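Local coordinates for protein esterase D (Cellvibrio japonicus, PDB 2W87) that binds glucuronic acid through this family 35 carbohydrate-binding module, one part of a larger secreted enzyme that probably helps to degrade plant cell walls, at residues I45-S50 / V101-G106; R53-R58 / D124-V129; Y59-T64 / G89-W94. One frame throughout, in Å; residues are numbered along the deposited sequence.

How the contacts relate
All three contacts lie in one beta-sandwich module and reach the antiparallel sheet in which strand 51-60 runs between strands 122-129 and 95-103. Contact 1, at one end, joins the end of strand 40-47 to the corner between strands 95-103 and 106-114. Contact 2 is the strand pair in the middle, its centre about 14 Å from that of contact 1; R53 packs on A47 and L103. Contact 3 continues strand 51-60 into the sugar-binding loops, about 18 Å from contact 2 and 31 Å from contact 1, centre to centre. Along the chain 59-64 and 89-94 fall between 53-58 and 124-129, whereas the segments of contacts 1 and 2 alternate. Glucuronate site and contact 1 thus occupy opposite ends.

Contact 1. Residues I45-S50 / V101-G106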
ATOM      1  N   ILE A  45       6.258   9.140  -1.502  1.00 12.26           N
ATOM      2  CA  ILE A  45       7.441   9.126  -0.637  1.00 12.77           C
ATOM      3  C   ILE A  45       8.530   9.963  -1.278  1.00 12.84           C
ATOM      4  O   ILE A  45       8.825   9.781  -2.449  1.00 11.63           O
ATOM      5  CB  ILE A  45       7.985   7.691  -0.505  1.00 13.00           C
ATOM      6  CG1 ILE A  45       6.899   6.729   0.023  1.00 14.95           C
ATOM      7  CG2 ILE A  45       9.171   7.678   0.398  1.00 14.77           C
ATOM      8  CD1 ILE A  45       7.147   5.279  -0.457  1.00 16.72           C
ATOM      9  N   ASP A  46       9.125  10.880  -0.510  1.00 12.88           N
ATOM     10  CA  ASP A  46      10.268  11.634  -0.974  1.00 14.15           C
ATOM     11  C   ASP A  46      11.510  10.957  -0.412  1.00 14.00           C
ATOM     12  O   ASP A  46      11.573  10.704   0.785  1.00 14.68           O
ATOM     13  CB  ASP A  46      10.202  13.086  -0.516  1.00 14.58           C
ATOM     14  CG  ASP A  46      11.383  13.898  -1.036  1.00 15.73           C
ATOM     15  OD1 ASP A  46      11.254  14.477  -2.145  1.00 16.01           O
ATOM     16  OD2 ASP A  46      12.448  13.903  -0.365  1.00 17.53           O
ATOM     17  N   ALA A  47      12.471  10.656  -1.279  1.00 14.75           N
ATOM     18  CA  ALA A  47      13.718   9.993  -0.889  1.00 15.66           C
ATOM     19  C   ALA A  47      14.879  10.930  -1.176  1.00 16.37           C
ATOM     20  O   ALA A  47      14.975  11.469  -2.263  1.00 14.56           O
ATOM     21  CB  ALA A  47      13.888   8.674  -1.663  1.00 15.35           C
ATOM     22  N   THR A  48      15.764  11.140  -0.207  1.00 18.04           N
ATOM     23  CA  THR A  48      16.842  12.104  -0.434  1.00 19.86           C
ATOM     24  C   THR A  48      17.878  11.529  -1.394  1.00 20.69           C
ATOM     25  O   THR A  48      18.574  12.274  -2.056  1.00 21.54           O
ATOM     26  CB  THR A  48      17.530  12.537   0.869  1.00 20.42           C
ATOM     27  OG1 THR A  48      18.144  11.401   1.468  1.00 21.29           O
ATOM     28  CG2 THR A  48      16.534  13.165   1.842  1.00 20.77           C
ATOM     29  N   SER A  49      17.963  10.201  -1.477  1.00 21.15           N
ATOM     30  CA  SER A  49      18.879   9.521  -2.388  1.00 21.44           C
ATOM     31  C   SER A  49      18.184   8.306  -2.971  1.00 20.82           C
ATOM     32  O   SER A  49      17.309   7.732  -2.337  1.00 19.57           O
ATOM     33  CB  SER A  49      20.128   9.059  -1.640  1.00 22.19           C
ATOM     34  OG  SER A  49      20.977  10.148  -1.310  1.00 25.36           O
ATOM     35  N   SER A  50      18.571   7.911  -4.176  1.00 20.23           N
ATOM     36  CA  SER A  50      18.002   6.703  -4.762  1.00 21.26           C
ATOM     37  C   SER A  50      18.543   5.491  -4.003  1.00 20.43           C
ATOM     38  O   SER A  50      19.596   5.561  -3.399  1.00 21.44           O
ATOM     39  CB  SER A  50      18.312   6.603  -6.254  1.00 21.72           C
ATOM     40  OG  SER A  50      19.697   6.377  -6.480  1.00 25.68           O
ATOM     41  N   VAL A 101      12.102  -2.509  -2.896  1.00 16.28           N
ATOM     42  CA  VAL A 101      11.894  -1.738  -4.104  1.00 15.76           C
ATOM     43  C   VAL A 101      12.989  -0.704  -4.182  1.00 17.11           C
ATOM     44  O   VAL A 101      13.545  -0.321  -3.163  1.00 16.55           O
ATOM     45  CB  VAL A 101      10.558  -0.975  -4.122  1.00 15.86           C
ATOM     46  CG1 VAL A 101       9.388  -1.920  -3.922  1.00 15.24           C
ATOM     47  CG2 VAL A 101      10.540   0.144  -3.073  1.00 14.60           C
ATOM     48  N   ASP A 102      13.274  -0.255  -5.399  1.00 17.93           N
ATOM     49  CA  ASP A 102      14.274   0.779  -5.600  1.00 19.23           C
ATOM     50  C   ASP A 102      13.543   2.082  -5.810  1.00 18.98           C
ATOM     51  O   ASP A 102      12.862   2.267  -6.824  1.00 19.63           O
ATOM     52  CB  ASP A 102      15.162   0.439  -6.788  1.00 20.61           C
ATOM     53  CG  ASP A 102      16.333  -0.442  -6.385  1.00 24.69           C
ATOM     54  OD1 ASP A 102      17.246   0.069  -5.691  1.00 30.81           O
ATOM     55  OD2 ASP A 102      16.344  -1.640  -6.742  1.00 30.38           O
ATOM     56  N   LEU A 103      13.671   2.971  -4.841  1.00 17.44           N
ATOM     57  CA  LEU A 103      13.120   4.309  -4.957  1.00 17.10           C
ATOM     58  C   LEU A 103      14.106   5.209  -5.687  1.00 17.43           C
ATOM     59  O   LEU A 103      15.328   5.029  -5.590  1.00 16.99           O
ATOM     60  CB  LEU A 103      12.788   4.900  -3.588  1.00 16.58           C
ATOM     61  CG  LEU A 103      11.734   4.221  -2.702  1.00 14.74           C
ATOM     62  CD1 LEU A 103      11.362   5.130  -1.528  1.00 15.21           C
ATOM     63  CD2 LEU A 103      10.494   3.846  -3.451  1.00 13.47           C
ATOM     64  N   VAL A 104      13.570   6.163  -6.437  1.00 17.46           N
ATOM     65  CA  VAL A 104      14.390   7.175  -7.099  1.00 18.12           C
ATOM     66  C   VAL A 104      14.605   8.357  -6.153  1.00 17.86           C
ATOM     67  O   VAL A 104      13.793   8.622  -5.255  1.00 16.87           O
ATOM     68  CB  VAL A 104      13.760   7.680  -8.419  1.00 18.43           C
ATOM     69  CG1 VAL A 104      13.517   6.515  -9.382  1.00 18.45           C
ATOM     70  CG2 VAL A 104      12.472   8.430  -8.163  1.00 20.12           C
ATOM     71  N   GLN A 105      15.696   9.088  -6.358  1.00 18.17           N
ATOM     72  CA  GLN A 105      15.914  10.313  -5.611  1.00 18.00           C
ATOM     73  C   GLN A 105      14.735  11.245  -5.915  1.00 17.20           C
ATOM     74  O   GLN A 105      14.319  11.370  -7.078  1.00 18.22           O
ATOM     75  CB  GLN A 105      17.220  10.967  -6.065  1.00 18.20           C
ATOM     76  CG  GLN A 105      17.642  12.103  -5.218  1.00 20.35           C
ATOM     77  CD  GLN A 105      18.862  12.813  -5.789  1.00 22.56           C
ATOM     78  OE1 GLN A 105      18.991  12.991  -7.009  1.00 25.56           O
ATOM     79  NE2 GLN A 105      19.740  13.244  -4.914  1.00 25.00           N
ATOM     80  N   GLY A 106      14.176  11.873  -4.888  1.00 16.28           N
ATOM     81  CA  GLY A 106      13.019  12.747  -5.091  1.00 15.88           C
ATOM     82  C   GLY A 106      11.692  12.053  -4.879  1.00 15.08           C
ATOM     83  O   GLY A 106      11.578  11.205  -4.019  1.00 14.23           O
TER
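A47 and G106 form an antiparallel hydrogen-bonded pair, and this is the tight part of the contact. A47 N donates to G106 O at 2.9 Å and G106 N returns a bond to A47 O at 2.8 Å; the second is nearly straight, 172° at the hydrogen. The CA of D46 adds a C-H...O contact to the same G106 O, 3.3 Å away. G106 has phi 94° and psi -143°, angles at which a CB would press on the carbonyl O of Q105. On the inner side, I45 CG2 meets L103 CD1 at 3.9 Å, the two side chains crossing at about a right angle, and R53 of the adjoining strand packs on A47 and L103. The methyl of A47 also has a polar neighbour, V104 O, 3.6 Å from its CB.

The solvent side is looser. There the extended side chain of Q105 reaches across to T48, and its NE2 donates to T48 O over 3.2 Å. The acceptor lies almost in the amide plane, but the N-H approaches tilted from the T48 carbonyl plane. Beyond it, S50 rests its CB on L103 O and Q105 N. Outside the pair, N108 binds V104 N through OD1. This is the end of a beta-sandwich, where two connections that cross from sheet to sheet, 47-51 and 103-106, pack against each other, away from the sugar and calcium sites.

Contact 2. Residues R53-R58 / D124-V129; sequences RTLTIR and DSLSVV. With CA (calcium ion), chain D.
This antiparallel strand pair belongs to the four-stranded sheet of the beta-sandwich and ends at a calcium site. The axes of the short segments 53-58 and 124-129 come within 4.7 Å, their directions 165° apart, and T54-V129 and T56-S127 are regular hydrogen-bonded pairs. T56 and S127 exchange two bonds of 2.8 Å between backbone N and O, both close to straight. At the calcium end R58 N donates to S125 O while R58 O accepts from D124 N at 2.7 Å, a classic beta bulge.

The two faces differ in chemistry. L55, I57, L126 and V128 point into the sandwich: L55 CD2 touches both methyls of V128, 3.8 Å from CG1 as from CG2, and L126 CD1 reaches I57 CG1. W43 and I45 of strand 40-47 cover L126 and V128. The other face is mostly polar, with T54, T56, R58, S125 and S127 beside V129; one water joins T54 O to T56 OG1 and a second T56 O to S125 OG.

With CG anti to its backbone N (chi1 -169°) and an extended chain, R58 lies alongside D124 and brings NH1 2.8 Å from D124 OD2, a salt bridge near the guanidinium plane but above the carboxylate plane, the planes 65° apart. G24 O is a second acceptor for NH1. With OD1 on the calcium ion and OD2 on R58, the carboxylate's rotation is probably fixed. Q5, E6, T26 and G29 also bind this ion, which D124 grips through its backbone O and its OD1, each at 2.4 Å.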
ATOM      1  N   ARG A  53      14.620   0.304  -0.716  1.00 16.12           N
ATOM      2  CA  ARG A  53      13.858   0.404   0.513  1.00 15.67           C
ATOM      3  C   ARG A  53      13.064  -0.885   0.682  1.00 15.56           C
ATOM      4  O   ARG A  53      12.702  -1.563  -0.294  1.00 16.63           O
ATOM      5  CB  ARG A  53      12.850   1.559   0.469  1.00 15.44           C
ATOM      6  CG  ARG A  53      13.360   2.904   0.896  1.00 15.55           C
ATOM      7  CD  ARG A  53      14.463   3.426  -0.009  1.00 16.13           C
ATOM      8  NE  ARG A  53      14.945   4.722   0.455  1.00 15.21           N
ATOM      9  CZ  ARG A  53      15.653   5.583  -0.281  1.00 15.70           C
ATOM     10  NH1 ARG A  53      15.967   5.324  -1.552  1.00 15.08           N
ATOM     11  NH2 ARG A  53      16.024   6.731   0.266  1.00 14.84           N
ATOM     12  N   THR A  54      12.767  -1.198   1.924  1.00 15.73           N
ATOM     13  CA  THR A  54      11.829  -2.275   2.235  1.00 15.95           C
ATOM     14  C   THR A  54      10.480  -1.666   2.527  1.00 15.78           C
ATOM     15  O   THR A  54      10.371  -0.809   3.396  1.00 14.84           O
ATOM     16  CB  THR A  54      12.284  -3.077   3.435  1.00 16.60           C
ATOM     17  OG1 THR A  54      13.570  -3.634   3.155  1.00 19.34           O
ATOM     18  CG2 THR A  54      11.305  -4.206   3.687  1.00 17.08           C
ATOM     19  N   LEU A  55       9.472  -2.095   1.770  1.00 15.46           N
ATOM     20  CA  LEU A  55       8.104  -1.641   1.960  1.00 15.34           C
ATOM     21  C   LEU A  55       7.375  -2.749   2.684  1.00 14.58           C
ATOM     22  O   LEU A  55       7.471  -3.903   2.269  1.00 14.92           O
ATOM     23  CB  LEU A  55       7.406  -1.387   0.622  1.00 15.46           C
ATOM     24  CG  LEU A  55       8.016  -0.364  -0.299  1.00 16.55           C
ATOM     25  CD1 LEU A  55       7.037   0.010  -1.397  1.00 17.60           C
ATOM     26  CD2 LEU A  55       8.407   0.869   0.444  1.00 17.67           C
ATOM     27  N   THR A  56       6.658  -2.404   3.754  1.00 14.09           N
ATOM     28  CA  THR A  56       5.867  -3.360   4.483  1.00 13.84           C
ATOM     29  C   THR A  56       4.419  -2.883   4.453  1.00 13.55           C
ATOM     30  O   THR A  56       4.104  -1.785   4.912  1.00 13.20           O
ATOM     31  CB  THR A  56       6.409  -3.523   5.916  1.00 14.51           C
ATOM     32  OG1 THR A  56       7.747  -4.052   5.859  1.00 16.39           O
ATOM     33  CG2 THR A  56       5.537  -4.463   6.727  1.00 14.99           C
ATOM     34  N   ILE A  57       3.558  -3.708   3.865  1.00 12.65           N
ATOM     35  CA  ILE A  57       2.134  -3.409   3.729  1.00 12.78           C
ATOM     36  C   ILE A  57       1.351  -4.241   4.710  1.00 11.24           C
ATOM     37  O   ILE A  57       1.434  -5.470   4.674  1.00 11.04           O
ATOM     38  CB  ILE A  57       1.673  -3.772   2.299  1.00 13.24           C
ATOM     39  CG1 ILE A  57       2.430  -2.928   1.272  1.00 14.94           C
ATOM     40  CG2 ILE A  57       0.150  -3.610   2.139  1.00 13.83           C
ATOM     41  CD1 ILE A  57       2.193  -3.402  -0.152  1.00 16.08           C
ATOM     42  N   ARG A  58       0.615  -3.592   5.603  1.00 10.16           N
ATOM     43  CA  ARG A  58      -0.215  -4.297   6.574  1.00 10.31           C
ATOM     44  C   ARG A  58      -1.649  -4.358   6.041  1.00  9.94           C
ATOM     45  O   ARG A  58      -2.205  -3.343   5.613  1.00  9.70           O
ATOM     46  CB  ARG A  58      -0.174  -3.593   7.924  1.00 11.05           C
ATOM     47  CG  ARG A  58      -0.782  -4.410   9.038  1.00 11.21           C
ATOM     48  CD  ARG A  58      -0.399  -3.871  10.387  1.00 12.09           C
ATOM     49  NE  ARG A  58      -0.861  -4.736  11.480  1.00 12.81           N
ATOM     50  CZ  ARG A  58      -1.986  -4.557  12.155  1.00 12.73           C
ATOM     51  NH1 ARG A  58      -2.792  -3.538  11.881  1.00 12.92           N
ATOM     52  NH2 ARG A  58      -2.305  -5.411  13.118  1.00 13.43           N
ATOM     53  N   ASP A 124      -4.083  -1.401   5.797  1.00  9.75           N
ATOM     54  CA  ASP A 124      -3.990  -0.591   7.017  1.00  9.57           C
ATOM     55  C   ASP A 124      -2.964   0.510   6.921  1.00 10.05           C
ATOM     56  O   ASP A 124      -3.216   1.648   7.330  1.00  9.23           O
ATOM     57  CB  ASP A 124      -3.632  -1.484   8.199  1.00 10.00           C
ATOM     58  CG  ASP A 124      -3.495  -0.727   9.493  1.00  9.84           C
ATOM     59  OD1 ASP A 124      -4.196   0.286   9.689  1.00 10.42           O
ATOM     60  OD2 ASP A 124      -2.719  -1.183  10.356  1.00 12.54           O
ATOM     61  N   SER A 125      -1.797   0.151   6.412  1.00  9.83           N
ATOM     62  CA  SER A 125      -0.667   1.055   6.386  1.00 11.01           C
ATOM     63  C   SER A 125       0.433   0.588   5.445  1.00 12.02           C
ATOM     64  O   SER A 125       0.514  -0.594   5.104  1.00 11.27           O
ATOM     65  CB  SER A 125      -0.094   1.139   7.775  1.00 11.57           C
ATOM     66  OG  SER A 125       0.391  -0.119   8.233  1.00 11.45           O
ATOM     67  N   LEU A 126       1.323   1.531   5.125  1.00 12.51           N
ATOM     68  CA  LEU A 126       2.546   1.255   4.402  1.00 13.03           C
ATOM     69  C   LEU A 126       3.700   1.768   5.258  1.00 13.81           C
ATOM     70  O   LEU A 126       3.709   2.930   5.648  1.00 13.40           O
ATOM     71  CB  LEU A 126       2.565   1.976   3.042  1.00 12.68           C
ATOM     72  CG  LEU A 126       3.867   1.845   2.245  1.00 13.22           C
ATOM     73  CD1 LEU A 126       4.056   0.408   1.767  1.00 15.87           C
ATOM     74  CD2 LEU A 126       3.922   2.838   1.091  1.00 14.19           C
ATOM     75  N   SER A 127       4.657   0.895   5.553  1.00 14.40           N
ATOM     76  CA  SER A 127       5.863   1.263   6.291  1.00 15.95           C
ATOM     77  C   SER A 127       7.031   1.212   5.313  1.00 15.48           C
ATOM     78  O   SER A 127       7.109   0.303   4.507  1.00 15.10           O
ATOM     79  CB  SER A 127       6.085   0.269   7.424  1.00 16.87           C
ATOM     80  OG  SER A 127       7.392   0.367   7.903  1.00 22.56           O
ATOM     81  N   VAL A 128       7.928   2.190   5.391  1.00 14.85           N
ATOM     82  CA  VAL A 128       9.030   2.324   4.453  1.00 14.51           C
ATOM     83  C   VAL A 128      10.328   2.462   5.241  1.00 14.90           C
ATOM     84  O   VAL A 128      10.438   3.340   6.106  1.00 14.82           O
ATOM     85  CB  VAL A 128       8.858   3.570   3.598  1.00 14.45           C
ATOM     86  CG1 VAL A 128       9.934   3.641   2.535  1.00 14.89           C
ATOM     87  CG2 VAL A 128       7.465   3.589   2.967  1.00 15.38           C
ATOM     88  N   VAL A 129      11.292   1.593   4.961  1.00 15.25           N
ATOM     89  CA  VAL A 129      12.595   1.675   5.633  1.00 16.37           C
ATOM     90  C   VAL A 129      13.746   1.684   4.633  1.00 16.71           C
ATOM     91  O   VAL A 129      13.777   0.891   3.702  1.00 16.45           O
ATOM     92  CB  VAL A 129      12.836   0.505   6.604  1.00 17.24           C
ATOM     93  CG1 VAL A 129      14.091   0.820   7.422  1.00 17.97           C
ATOM     94  CG2 VAL A 129      11.647   0.291   7.505  1.00 18.83           C
TER
HETATM   95 CA    CA D1149      -4.363   2.622   9.145  1.00 10.97          CA
HETATM   96  O   HOH W   1       9.272  -1.826   5.942  1.00 16.11           O
HETATM   97  O   HOH W   2       2.736  -1.318   7.433  1.00 13.53           O

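Contact 3. Residues Y59-T64 / G89-W94; sequences YANGGT and GAWTTW. With GCU (alpha-D-glucopyranuronic acid), chain E.
The end of strand 51-60 and the loop after it run beside a type I turn, A90 to T93; the CA atoms of G62 and A90 are 3.9 Å apart, and the backbones meet through C-H...O contacts such as W94 CA to Y59 O at 3.2 Å. W94 lays a ring face on A60 of the strand, W91 on the N61-G62 backbone that follows it. Over W94, A60 CB stands 3.6 Å from the centroid of the six-membered ring, only 11° off its normal, a CH-pi contact; W94 NE1 is bonded to T23 O.

The W91 indole turns one face to the glycine-rich backbone. G62 CA lies 3.6 Å from the centroid of its five-membered ring, and G62 N is 3.4 Å from W91 CE3. N61 shapes this backbone by an Asx turn, its OD1 accepting from G63 N at 3.0 Å. On the opposite face lies the sugar, its C4 over the rim of the indole, with W91 CZ2 3.5 Å from O6B of the glucuronic acid. H22, R67 and N122 supply hydrogen bonds to this ligand. Backed by peptide on one side, W91 therefore offers a flat apolar platform for a pyranose held by polar neighbours.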
ATOM      1  N   TYR A  59      -2.240  -5.542   6.057  1.00 10.12           N
ATOM      2  CA  TYR A  59      -3.500  -5.752   5.340  1.00  9.64           C
ATOM      3  C   TYR A  59      -4.347  -6.842   5.989  1.00  9.93           C
ATOM      4  O   TYR A  59      -3.839  -7.675   6.746  1.00  9.32           O
ATOM      5  CB  TYR A  59      -3.243  -6.110   3.882  1.00 10.27           C
ATOM      6  CG  TYR A  59      -2.689  -7.492   3.699  1.00  9.98           C
ATOM      7  CD1 TYR A  59      -3.525  -8.574   3.386  1.00 10.48           C
ATOM      8  CD2 TYR A  59      -1.346  -7.747   3.895  1.00 11.18           C
ATOM      9  CE1 TYR A  59      -3.003  -9.871   3.263  1.00 10.72           C
ATOM     10  CE2 TYR A  59      -0.824  -9.046   3.761  1.00 12.36           C
ATOM     11  CZ  TYR A  59      -1.665 -10.089   3.435  1.00 11.98           C
ATOM     12  OH  TYR A  59      -1.149 -11.383   3.325  1.00 14.48           O
ATOM     13  N   ALA A  60      -5.634  -6.841   5.651  1.00  9.96           N
ATOM     14  CA  ALA A  60      -6.561  -7.894   6.059  1.00 10.14           C
ATOM     15  C   ALA A  60      -7.279  -8.376   4.819  1.00 10.45           C
ATOM     16  O   ALA A  60      -7.709  -7.571   4.024  1.00  9.57           O
ATOM     17  CB  ALA A  60      -7.569  -7.363   7.061  1.00 11.39           C
ATOM     18  N   ASN A  61      -7.425  -9.682   4.671  1.00 10.54           N
ATOM     19  CA  ASN A  61      -8.097 -10.265   3.526  1.00 10.99           C
ATOM     20  C   ASN A  61      -8.998 -11.371   4.045  1.00 11.91           C
ATOM     21  O   ASN A  61      -8.542 -12.479   4.251  1.00 12.59           O
ATOM     22  CB  ASN A  61      -7.080 -10.810   2.526  1.00 11.19           C
ATOM     23  CG  ASN A  61      -7.717 -11.425   1.306  1.00  9.84           C
ATOM     24  OD1 ASN A  61      -8.941 -11.532   1.209  1.00 12.82           O
ATOM     25  ND2 ASN A  61      -6.880 -11.847   0.358  1.00  9.55           N
ATOM     26  N   GLY A  62     -10.268 -11.040   4.264  1.00 13.39           N
ATOM     27  CA  GLY A  62     -11.270 -11.985   4.765  1.00 14.41           C
ATOM     28  C   GLY A  62     -12.002 -12.684   3.629  1.00 15.06           C
ATOM     29  O   GLY A  62     -13.006 -13.364   3.853  1.00 16.26           O
ATOM     30  N   GLY A  63     -11.515 -12.501   2.407  1.00 16.17           N
ATOM     31  CA  GLY A  63     -12.087 -13.175   1.251  1.00 16.84           C
ATOM     32  C   GLY A  63     -11.532 -14.574   1.172  1.00 18.38           C
ATOM     33  O   GLY A  63     -10.775 -14.981   2.048  1.00 18.98           O
ATOM     34  N   THR A  64     -11.902 -15.297   0.121  1.00 19.71           N
ATOM     35  CA  THR A  64     -11.533 -16.696  -0.035  1.00 20.59           C
ATOM     36  C   THR A  64     -10.329 -16.946  -0.928  1.00 20.58           C
ATOM     37  O   THR A  64      -9.899 -18.103  -1.045  1.00 22.98           O
ATOM     38  CB  THR A  64     -12.701 -17.532  -0.644  1.00 21.23           C
ATOM     39  N   GLY A  89      -7.765 -14.849   6.776  1.00 14.48           N
ATOM     40  CA  GLY A  89      -8.739 -15.640   7.519  1.00 14.99           C
ATOM     41  C   GLY A  89      -9.932 -14.880   8.079  1.00 15.16           C
ATOM     42  O   GLY A  89     -10.909 -15.496   8.514  1.00 16.08           O
ATOM     43  N   ALA A  90      -9.865 -13.547   8.092  1.00 15.01           N
ATOM     44  CA  ALA A  90     -10.936 -12.716   8.592  1.00 14.38           C
ATOM     45  C   ALA A  90     -10.600 -11.260   8.303  1.00 14.35           C
ATOM     46  O   ALA A  90      -9.436 -10.916   8.199  1.00 13.03           O
ATOM     47  CB  ALA A  90     -11.099 -12.913  10.105  1.00 14.57           C
ATOM     48  N   TRP A  91     -11.620 -10.409   8.219  1.00 14.12           N
ATOM     49  CA  TRP A  91     -11.382  -8.980   8.020  1.00 13.65           C
ATOM     50  C   TRP A  91     -10.791  -8.303   9.260  1.00 13.67           C
ATOM     51  O   TRP A  91     -10.354  -7.147   9.219  1.00 13.08           O
ATOM     52  CB  TRP A  91     -12.663  -8.257   7.573  1.00 13.36           C
ATOM     53  CG  TRP A  91     -13.134  -8.723   6.260  1.00 12.85           C
ATOM     54  CD1 TRP A  91     -14.243  -9.483   5.990  1.00 14.22           C
ATOM     55  CD2 TRP A  91     -12.479  -8.513   4.997  1.00 11.41           C
ATOM     56  NE1 TRP A  91     -14.328  -9.729   4.649  1.00 13.79           N
ATOM     57  CE2 TRP A  91     -13.264  -9.147   4.011  1.00 12.15           C
ATOM     58  CE3 TRP A  91     -11.330  -7.833   4.604  1.00 12.93           C
ATOM     59  CZ2 TRP A  91     -12.917  -9.140   2.657  1.00 12.44           C
ATOM     60  CZ3 TRP A  91     -10.980  -7.825   3.246  1.00 12.04           C
ATOM     61  CH2 TRP A  91     -11.770  -8.463   2.290  1.00 12.94           C
ATOM     62  N   THR A  92     -10.786  -9.031  10.375  1.00 13.46           N
ATOM     63  CA  THR A  92     -10.215  -8.537  11.612  1.00 13.58           C
ATOM     64  C   THR A  92      -8.813  -9.077  11.892  1.00 13.20           C
ATOM     65  O   THR A  92      -8.230  -8.733  12.907  1.00 14.13           O
ATOM     66  CB  THR A  92     -11.145  -8.913  12.782  1.00 14.12           C
ATOM     67  OG1 THR A  92     -11.516 -10.291  12.678  1.00 13.69           O
ATOM     68  CG2 THR A  92     -12.409  -8.057  12.720  1.00 15.09           C
ATOM     69  N   THR A  93      -8.279  -9.907  11.003  1.00 12.97           N
ATOM     70  CA  THR A  93      -6.940 -10.484  11.130  1.00 12.90           C
ATOM     71  C   THR A  93      -6.056  -9.801  10.116  1.00 11.98           C
ATOM     72  O   THR A  93      -6.350  -9.807   8.913  1.00 12.09           O
ATOM     73  CB  THR A  93      -6.915 -12.009  10.898  1.00 14.25           C
ATOM     74  OG1 THR A  93      -7.633 -12.638  11.964  1.00 18.03           O
ATOM     75  CG2 THR A  93      -5.465 -12.543  10.834  1.00 14.25           C
ATOM     76  N   TRP A  94      -5.003  -9.174  10.634  1.00 11.57           N
ATOM     77  CA  TRP A  94      -4.086  -8.397   9.840  1.00 11.39           C
ATOM     78  C   TRP A  94      -2.763  -9.106   9.736  1.00 11.82           C
ATOM     79  O   TRP A  94      -2.282  -9.698  10.718  1.00 13.03           O
ATOM     80  CB  TRP A  94      -3.900  -7.020  10.453  1.00 10.84           C
ATOM     81  CG  TRP A  94      -5.193  -6.290  10.608  1.00 10.20           C
ATOM     82  CD1 TRP A  94      -6.092  -6.416  11.623  1.00 10.49           C
ATOM     83  CD2 TRP A  94      -5.771  -5.358   9.676  1.00 10.16           C
ATOM     84  NE1 TRP A  94      -7.176  -5.607  11.400  1.00 10.06           N
ATOM     85  CE2 TRP A  94      -7.009  -4.950  10.209  1.00  9.92           C
ATOM     86  CE3 TRP A  94      -5.358  -4.829   8.451  1.00 11.10           C
ATOM     87  CZ2 TRP A  94      -7.846  -4.047   9.560  1.00 10.21           C
ATOM     88  CZ3 TRP A  94      -6.199  -3.899   7.798  1.00 10.94           C
ATOM     89  CH2 TRP A  94      -7.427  -3.530   8.362  1.00  9.97           C
TER
HETATM   90  C1  GCU E1150     -16.746  -6.736   2.988  1.00 15.59           C
HETATM   91  C2  GCU E1150     -15.829  -6.160   4.067  1.00 14.65           C
HETATM   92  C3  GCU E1150     -15.017  -5.013   3.473  1.00 13.66           C
HETATM   93  C4  GCU E1150     -14.172  -5.569   2.345  1.00 13.16           C
HETATM   94  C5  GCU E1150     -15.109  -6.224   1.317  1.00 14.00           C
HETATM   95  C6  GCU E1150     -14.348  -6.868   0.166  1.00 13.94           C
HETATM   96  O1  GCU E1150     -17.584  -5.667   2.553  1.00 18.63           O
HETATM   97  O2  GCU E1150     -16.614  -5.665   5.139  1.00 16.32           O
HETATM   98  O3  GCU E1150     -14.179  -4.408   4.458  1.00 12.84           O
HETATM   99  O4  GCU E1150     -13.412  -4.530   1.676  1.00 14.93           O
HETATM  100  O5  GCU E1150     -15.877  -7.252   1.941  1.00 14.90           O
HETATM  101  O6A GCU E1150     -13.481  -6.167  -0.375  1.00 13.26           O
HETATM  102  O6B GCU E1150     -14.631  -8.039  -0.182  1.00 14.19           O